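Local coordinates for putative methyltransferase (Porphyromonas gingivalis, PDB 3LL7), which probably transfers a methyl group from S-adenosylmethionine to a substrate not yet identified, at residues E49-P52 with R53-K57; D214-D217 with T218-L222; I273-M276 with E277-R280. All coordinates share one frame; numbering follows the deposited sequence. Where two conformers were deposited one is given.

All three contacts are local, between side chains a turn apart, each with a buried side (Leu50 and Leu54; Leu215, Thr218 and Leu219; Phe274 and Glu279) and exposed residues such as Pro52, Gln220 and Arg280. Contact 1 lies on the opposite side of the chain's centre from the other two, its centre about 36 and 41 Å from those of contacts 2 and 3. Contacts 2 and 3 touch: Trp216 of helix 215-221 packs against Arg280 and Met276 of helix 276-281, with a cation-pi interaction to Arg280. Toward the C-terminal end of helix 38-57, contact 1 pairs a salt bridge with a CH-pi contact, whereas contacts 2 and 3 each include a side-chain N-cap, Asp214 and Thr275.

Contact 1 of 3, residues E49-P52 with R53-K57; sequences ELWP and RLRNK
Trp51 lays one face of its indole over Leu54, whose CD2 sits 3.5 Å from the centroid of the six-membered ring and almost on the ring normal, a clear CH-pi contact. The two side chains run side by side and point the same way; Leu54 reaches the ring because its CG is anti to the backbone N (chi1 178°). Arg55 comes to the indole differently, crossing it at about a right angle, with NH2 at the ring edge 3.0 Å from Trp51 CD1. Trp51 NE1 gives its hydrogen bond to Ala62 O, beyond this turn. On another side of the helix Arg53 grips Glu49 end-on. Its NH2 meets Glu49 OE1 at 2.7 Å on the syn side, while NH1 meets OE2 at 3.1 Å from above the carboxylate plane. The fork is therefore twisted, with carboxylate and guanidinium planes 49° apart. Pro52 brings no N-H, which accounts for the kink in helix 38-57, but the i to i+4 bonds from Leu54 N to Leu50 O and from Arg55 N to Trp51 O continue. Residues 49-52 belong to the protein's N-terminal domain. Leu54 also packs on Trp61 and Leu75, joining this helix to helices 59-62 and 72-77. The two-nitrogen grip probably restrains the Arg53 guanidinium, while Leu54 on one face and the bond to Ala62 O fix the indole.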
loop_
_atom_site.group_PDB
_atom_site.type_symbol
_atom_site.label_atom_id
_atom_site.label_comp_id
_atom_site.label_asym_id
_atom_site.label_seq_id
_atom_site.Cartn_x
_atom_site.Cartn_y
_atom_site.Cartn_z
ATOM N N GLU A 49 -19.643 -17.955 -0.172
ATOM C CA GLU A 49 -20.000 -16.567 0.230
ATOM C C GLU A 49 -18.893 -15.586 -0.091
ATOM O O GLU A 49 -19.157 -14.492 -0.588
ATOM C CB GLU A 49 -20.395 -16.453 1.725
ATOM C CG GLU A 49 -21.134 -15.134 2.143
ATOM C CD GLU A 49 -20.210 -13.963 2.558
ATOM O OE1 GLU A 49 -19.022 -14.198 2.874
ATOM O OE2 GLU A 49 -20.674 -12.787 2.571
ATOM N N LEU A 50 -17.648 -15.967 0.178
ATOM C CA LEU A 50 -16.554 -15.002 0.067
ATOM C C LEU A 50 -15.835 -15.044 -1.280
ATOM O O LEU A 50 -14.926 -14.259 -1.512
ATOM C CB LEU A 50 -15.561 -15.140 1.242
ATOM C CG LEU A 50 -14.799 -16.443 1.458
ATOM C CD1 LEU A 50 -13.763 -16.647 0.353
ATOM C CD2 LEU A 50 -14.127 -16.488 2.847
ATOM N N TRP A 51 -16.234 -15.944 -2.173
ATOM C CA TRP A 51 -15.553 -16.015 -3.477
ATOM C C TRP A 51 -15.629 -14.723 -4.310
ATOM O O TRP A 51 -14.610 -14.313 -4.891
ATOM C CB TRP A 51 -15.994 -17.238 -4.303
ATOM C CG TRP A 51 -14.845 -17.821 -5.065
ATOM C CD1 TRP A 51 -14.572 -17.657 -6.392
ATOM C CD2 TRP A 51 -13.773 -18.614 -4.527
ATOM N NE1 TRP A 51 -13.414 -18.319 -6.722
ATOM C CE2 TRP A 51 -12.893 -18.906 -5.597
ATOM C CE3 TRP A 51 -13.476 -19.116 -3.247
ATOM C CZ2 TRP A 51 -11.730 -19.694 -5.433
ATOM C CZ3 TRP A 51 -12.313 -19.895 -3.081
ATOM C CH2 TRP A 51 -11.458 -20.171 -4.174
ATOM N N PRO A 52 -16.819 -14.062 -4.365
ATOM C CA PRO A 52 -16.847 -12.785 -5.095
ATOM C C PRO A 52 -15.839 -11.770 -4.542
ATOM O O PRO A 52 -15.155 -11.104 -5.329
ATOM C CB PRO A 52 -18.294 -12.298 -4.907
ATOM C CG PRO A 52 -19.086 -13.570 -4.708
ATOM C CD PRO A 52 -18.161 -14.423 -3.864
ATOM N N ARG A 53 -15.723 -11.683 -3.209
ATOM C CA ARG A 53 -14.782 -10.741 -2.572
ATOM C C ARG A 53 -13.327 -11.161 -2.760
ATOM O O ARG A 53 -12.452 -10.300 -2.867
ATOM C CB ARG A 53 -15.122 -10.506 -1.090
ATOM C CG ARG A 53 -16.404 -9.658 -0.878
ATOM C CD ARG A 53 -16.550 -9.129 0.568
ATOM N NE ARG A 53 -16.579 -10.201 1.576
ATOM C CZ ARG A 53 -17.650 -10.939 1.873
ATOM N NH1 ARG A 53 -18.801 -10.750 1.238
ATOM N NH2 ARG A 53 -17.569 -11.881 2.805
ATOM N N LEU A 54 -13.067 -12.470 -2.801
ATOM C CA LEU A 54 -11.760 -12.989 -3.222
ATOM C C LEU A 54 -11.428 -12.627 -4.669
ATOM O O LEU A 54 -10.297 -12.236 -4.964
ATOM C CB LEU A 54 -11.654 -14.514 -3.050
ATOM C CG LEU A 54 -10.340 -15.186 -3.501
ATOM C CD1 LEU A 54 -9.145 -14.828 -2.574
ATOM C CD2 LEU A 54 -10.491 -16.695 -3.567
ATOM N N ARG A 55 -12.396 -12.766 -5.569
ATOM C CA ARG A 55 -12.149 -12.469 -6.986
ATOM C C ARG A 55 -11.773 -11.004 -7.223
ATOM O O ARG A 55 -10.887 -10.710 -8.035
ATOM C CB ARG A 55 -13.340 -12.872 -7.869
ATOM C CG ARG A 55 -13.010 -12.845 -9.369
ATOM C CD ARG A 55 -14.057 -13.563 -10.208
ATOM N NE ARG A 55 -14.017 -15.014 -10.015
ATOM C CZ ARG A 55 -14.961 -15.724 -9.401
ATOM N NH1 ARG A 55 -16.044 -15.128 -8.907
ATOM N NH2 ARG A 55 -14.823 -17.036 -9.281
ATOM N N ASN A 56 -12.462 -10.101 -6.526
ATOM C CA ASN A 56 -12.187 -8.672 -6.615
ATOM C C ASN A 56 -10.760 -8.360 -6.174
ATOM O O ASN A 56 -10.014 -7.693 -6.894
ATOM C CB ASN A 56 -13.196 -7.863 -5.786
ATOM C CG ASN A 56 -14.634 -8.080 -6.234
ATOM O OD1 ASN A 56 -14.933 -8.124 -7.429
ATOM N ND2 ASN A 56 -15.536 -8.211 -5.267
ATOM N N LYS A 57 -10.377 -8.872 -5.004
ATOM C CA LYS A 57 -9.079 -8.532 -4.383
ATOM C C LYS A 57 -7.888 -9.277 -4.991
ATOM O O LYS A 57 -6.854 -8.682 -5.306
ATOM C CB LYS A 57 -9.122 -8.755 -2.861
ATOM C CG LYS A 57 -7.876 -8.262 -2.136
ATOM C CD LYS A 57 -8.070 -8.201 -0.622
ATOM C CE LYS A 57 -6.784 -7.738 0.050
ATOM N NZ LYS A 57 -6.902 -7.530 1.539
HETATM O O HOH W 1 -16.206 -10.528 -7.779
#

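Contact 2 of 3, residues D214-D217 with T218-L222; sequences DLWD and TLQSL
Thr218 turns its hydroxyl back onto the turn before it, OG1 donating to Asp214 O at 2.9 Å. Thr218 N reaches the same oxygen from the other face of the carbonyl plane, so two donors grip one acceptor. The hydroxyl gets there because OG1 is anti to the carbonyl carbon, beside its own backbone N (chi1 -59°). This is the close-packed side of helix 215-221: Leu215 and Leu219 are buried against Leu228 of strand 225-233, and Thr218 touches Val242 of strand 236-244. The helix packs here against neighbouring antiparallel strands of the mixed ten-strand sheet, whose parallel portion resembles that of class I methyltransferases. Asp214 is the N-cap, its OD2 accepting from Asp217 N at 2.8 Å through the anti lone pair, and a carboxylate there would be expected to interact favourably with the helix dipole. Also tight is Ser221 OG, donating to Asp217 O at 2.6 Å, whereas the backbone bond from Ser221 N to that oxygen is weak. Looser is the exposed Gln220, which lies across Trp216. In one of its two conformers CG stands over one face, 3.9 Å from the centroid of the five-membered ring, a tentative CH-pi contact, and the amide, turned 23° from the indole plane, passes Trp216 NE1 without a hydrogen bond. Pro253 and Arg280 also cover Trp216.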
loop_
_atom_site.group_PDB
_atom_site.type_symbol
_atom_site.label_atom_id
_atom_site.label_comp_id
_atom_site.label_asym_id
_atom_site.label_seq_id
_atom_site.Cartn_x
_atom_site.Cartn_y
_atom_site.Cartn_z
ATOM N N ASP A 214 4.218 7.447 11.349
ATOM C CA ASP A 214 4.987 8.630 11.009
ATOM C C ASP A 214 6.356 8.215 10.446
ATOM O O ASP A 214 7.056 7.396 11.063
ATOM C CB ASP A 214 5.164 9.468 12.279
ATOM C CG ASP A 214 5.758 10.818 12.008
ATOM O OD1 ASP A 214 5.007 11.708 11.560
ATOM O OD2 ASP A 214 6.969 10.995 12.266
ATOM N N LEU A 215 6.739 8.773 9.293
ATOM C CA LEU A 215 8.056 8.488 8.702
ATOM C C LEU A 215 9.193 8.871 9.606
ATOM O O LEU A 215 10.131 8.090 9.774
ATOM C CB LEU A 215 8.268 9.199 7.356
ATOM C CG LEU A 215 8.023 8.401 6.100
ATOM C CD1 LEU A 215 6.528 8.363 5.878
ATOM C CD2 LEU A 215 8.706 9.053 4.903
ATOM N N TRP A 216 9.123 10.072 10.179
ATOM C CA TRP A 216 10.218 10.569 10.982
ATOM C C TRP A 216 10.316 9.750 12.271
ATOM O O TRP A 216 11.409 9.342 12.660
ATOM C CB TRP A 216 10.098 12.085 11.229
ATOM C CG TRP A 216 11.339 12.707 11.811
ATOM C CD1 TRP A 216 11.421 13.433 12.966
ATOM C CD2 TRP A 216 12.674 12.644 11.284
ATOM N NE1 TRP A 216 12.720 13.830 13.189
ATOM C CE2 TRP A 216 13.509 13.357 12.174
ATOM C CE3 TRP A 216 13.248 12.053 10.149
ATOM C CZ2 TRP A 216 14.886 13.497 11.964
ATOM C CZ3 TRP A 216 14.620 12.194 9.943
ATOM C CH2 TRP A 216 15.420 12.911 10.845
ATOM N N ASP A 217 9.172 9.440 12.883
ATOM C CA ASP A 217 9.148 8.560 14.060
ATOM C C ASP A 217 9.831 7.232 13.747
ATOM O O ASP A 217 10.660 6.758 14.527
ATOM C CB ASP A 217 7.713 8.297 14.535
ATOM C CG ASP A 217 7.656 7.452 15.825
ATOM O OD1 ASP A 217 8.032 7.981 16.893
ATOM O OD2 ASP A 217 7.223 6.275 15.778
ATOM N N THR A 218 9.482 6.638 12.605
ATOM C CA THR A 218 10.115 5.408 12.169
ATOM C C THR A 218 11.629 5.555 12.053
ATOM O O THR A 218 12.368 4.719 12.574
ATOM C CB THR A 218 9.554 4.909 10.816
ATOM O OG1 THR A 218 8.142 4.696 10.928
ATOM C CG2 THR A 218 10.235 3.596 10.378
ATOM N N LEU A 219 12.077 6.598 11.347
ATOM C CA LEU A 219 13.505 6.796 11.078
ATOM C C LEU A 219 14.297 7.127 12.345
ATOM O O LEU A 219 15.484 6.807 12.432
ATOM C CB LEU A 219 13.734 7.855 9.984
ATOM C CG LEU A 219 13.332 7.469 8.547
ATOM C CD1 LEU A 219 13.517 8.642 7.586
ATOM C CD2 LEU A 219 14.099 6.242 8.033
ATOM N N GLN A 220 13.643 7.765 13.314
ATOM C CA GLN A 220 14.273 8.053 14.607
ATOM C C GLN A 220 14.330 6.824 15.516
ATOM O O GLN A 220 15.201 6.738 16.374
ATOM C CB GLN A 220 13.556 9.198 15.334
ATOM C CG GLN A 220 13.757 10.569 14.708
ATOM C CD GLN A 220 13.248 11.693 15.599
ATOM O OE1 GLN A 220 12.059 11.762 15.918
ATOM N NE2 GLN A 220 14.149 12.581 16.005
ATOM N N SER A 221 13.413 5.877 15.324
ATOM C CA SER A 221 13.255 4.751 16.272
ATOM C C SER A 221 13.945 3.453 15.894
ATOM O O SER A 221 14.237 2.628 16.756
ATOM C CB SER A 221 11.782 4.445 16.524
ATOM O OG SER A 221 11.071 5.614 16.863
ATOM N N LEU A 222 14.159 3.245 14.605
ATOM C CA LEU A 222 14.715 1.988 14.141
ATOM C C LEU A 222 16.194 2.164 13.859
ATOM O O LEU A 222 16.606 3.171 13.279
ATOM C CB LEU A 222 13.972 1.505 12.889
ATOM C CG LEU A 222 12.523 1.050 13.086
ATOM C CD1 LEU A 222 11.907 0.603 11.769
ATOM C CD2 LEU A 222 12.417 -0.073 14.132
#

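Contact 3 of 3, residues I273-M276 with E277-R280; sequences IFTM and EEER
Arg280 presents one face of its guanidinium to Met276, a selenomethionine, whose CB lies 4.0 Å above the plane and over its centre. The Met276 chain is bent at chi2 and chi3, and its CE comes within 3.5 Å of Arg280 NE. Through Trp216, Arg280 also joins its own turn to helix 215-221. The Phe274 ring is met at its edge, where CE1 is 4.2 Å from Glu279 CB; the Glu279 carboxylate stands nearly perpendicular to the ring and bonds through OE1 to Thr309 OG1 and through OE2 to the backbone N of Lys308. Thr275 is the N-cap: OG1 accepts from Glu278 N at 3.1 Å, set between the backbone N and the carbonyl carbon (chi1 62°). Water 2 links that hydroxyl to Glu278 OE1, and water 3 links it to Glu277 OE1. These carboxylates also form salt bridges, Glu278 with Arg313 and Glu277 with Lys255. The first helical turn closes with a nearly straight bond from Glu279 N to Thr275 O (3.0 Å). Here strand 272-274, paired antiparallel with strand 258-263, passes into helix 276-281; Met276 packs on Ile258 of that strand, while Phe274 and Glu278 lean on Thr309 of helix 307-314.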
loop_
_atom_site.group_PDB
_atom_site.type_symbol
_atom_site.label_atom_id
_atom_site.label_comp_id
_atom_site.label_asym_id
_atom_site.label_seq_id
_atom_site.Cartn_x
_atom_site.Cartn_y
_atom_site.Cartn_z
ATOM N N ILE A 273 13.289 9.486 -5.351
ATOM C CA ILE A 273 14.137 9.180 -4.199
ATOM C C ILE A 273 14.738 10.473 -3.648
ATOM O O ILE A 273 15.267 11.294 -4.411
ATOM C CB ILE A 273 15.271 8.236 -4.597
ATOM C CG1 ILE A 273 14.724 6.984 -5.327
ATOM C CG2 ILE A 273 16.153 7.854 -3.384
ATOM C CD1 ILE A 273 15.866 6.069 -5.835
ATOM N N PHE A 274 14.647 10.653 -2.332
ATOM C CA PHE A 274 15.206 11.846 -1.693
ATOM C C PHE A 274 15.561 11.520 -0.233
ATOM O O PHE A 274 15.410 10.374 0.205
ATOM C CB PHE A 274 14.198 13.037 -1.775
ATOM C CG PHE A 274 13.023 12.911 -0.833
ATOM C CD1 PHE A 274 12.878 13.815 0.229
ATOM C CD2 PHE A 274 12.053 11.885 -0.996
ATOM C CE1 PHE A 274 11.797 13.693 1.120
ATOM C CE2 PHE A 274 10.996 11.762 -0.093
ATOM C CZ PHE A 274 10.881 12.678 0.976
ATOM N N THR A 275 16.029 12.524 0.511
ATOM C CA THR A 275 16.316 12.371 1.939
ATOM C C THR A 275 15.737 13.547 2.693
ATOM O O THR A 275 15.518 14.622 2.118
ATOM C CB THR A 275 17.834 12.357 2.224
ATOM O OG1 THR A 275 18.411 13.610 1.825
ATOM C CG2 THR A 275 18.509 11.217 1.487
HETATM N N MSE A 276 15.483 13.359 3.980
HETATM C CA MSE A 276 14.932 14.421 4.790
HETATM C C MSE A 276 15.915 15.592 4.852
HETATM O O MSE A 276 15.485 16.758 4.899
HETATM C CB MSE A 276 14.604 13.935 6.201
HETATM C CG MSE A 276 13.321 13.104 6.262
HETATM SE SE MSE A 276 11.825 13.903 5.261
HETATM C CE MSE A 276 11.581 15.623 6.112
ATOM N N GLU A 277 17.217 15.279 4.850
ATOM C CA GLU A 277 18.260 16.307 4.864
ATOM C C GLU A 277 18.102 17.220 3.652
ATOM O O GLU A 277 18.215 18.447 3.771
ATOM C CB GLU A 277 19.663 15.700 4.854
ATOM C CG GLU A 277 20.755 16.748 4.830
ATOM C CD GLU A 277 22.139 16.163 4.778
ATOM O OE1 GLU A 277 22.323 15.068 4.223
ATOM O OE2 GLU A 277 23.061 16.813 5.304
ATOM N N GLU A 278 17.892 16.605 2.484
ATOM C CA GLU A 278 17.694 17.368 1.249
ATOM C C GLU A 278 16.451 18.216 1.370
ATOM O O GLU A 278 16.501 19.432 1.140
ATOM C CB GLU A 278 17.607 16.432 0.028
ATOM C CG GLU A 278 17.273 17.153 -1.283
ATOM C CD GLU A 278 17.152 16.172 -2.427
ATOM O OE1 GLU A 278 16.966 14.952 -2.146
ATOM O OE2 GLU A 278 17.255 16.604 -3.591
ATOM N N GLU A 279 15.323 17.604 1.737
ATOM C CA GLU A 279 14.070 18.352 1.922
ATOM C C GLU A 279 14.234 19.562 2.834
ATOM O O GLU A 279 13.732 20.621 2.537
ATOM C CB GLU A 279 12.964 17.441 2.470
ATOM C CG GLU A 279 11.590 18.111 2.744
ATOM C CD GLU A 279 10.851 18.639 1.503
ATOM O OE1 GLU A 279 11.168 18.223 0.364
ATOM O OE2 GLU A 279 9.894 19.446 1.671
ATOM N N ARG A 280 14.950 19.376 3.941
ATOM C CA ARG A 280 15.103 20.460 4.925
ATOM C C ARG A 280 16.056 21.570 4.477
ATOM O O ARG A 280 15.865 22.726 4.839
ATOM C CB ARG A 280 15.603 19.861 6.239
ATOM C CG ARG A 280 14.460 19.265 7.029
ATOM C CD ARG A 280 14.900 18.192 8.015
ATOM N NE ARG A 280 13.754 17.338 8.306
ATOM C CZ ARG A 280 13.713 16.418 9.259
ATOM N NH1 ARG A 280 14.760 16.225 10.054
ATOM N NH2 ARG A 280 12.608 15.701 9.423
HETATM O O HOH W 2 18.856 13.501 -1.119
HETATM O O HOH W 3 21.073 13.577 2.576
#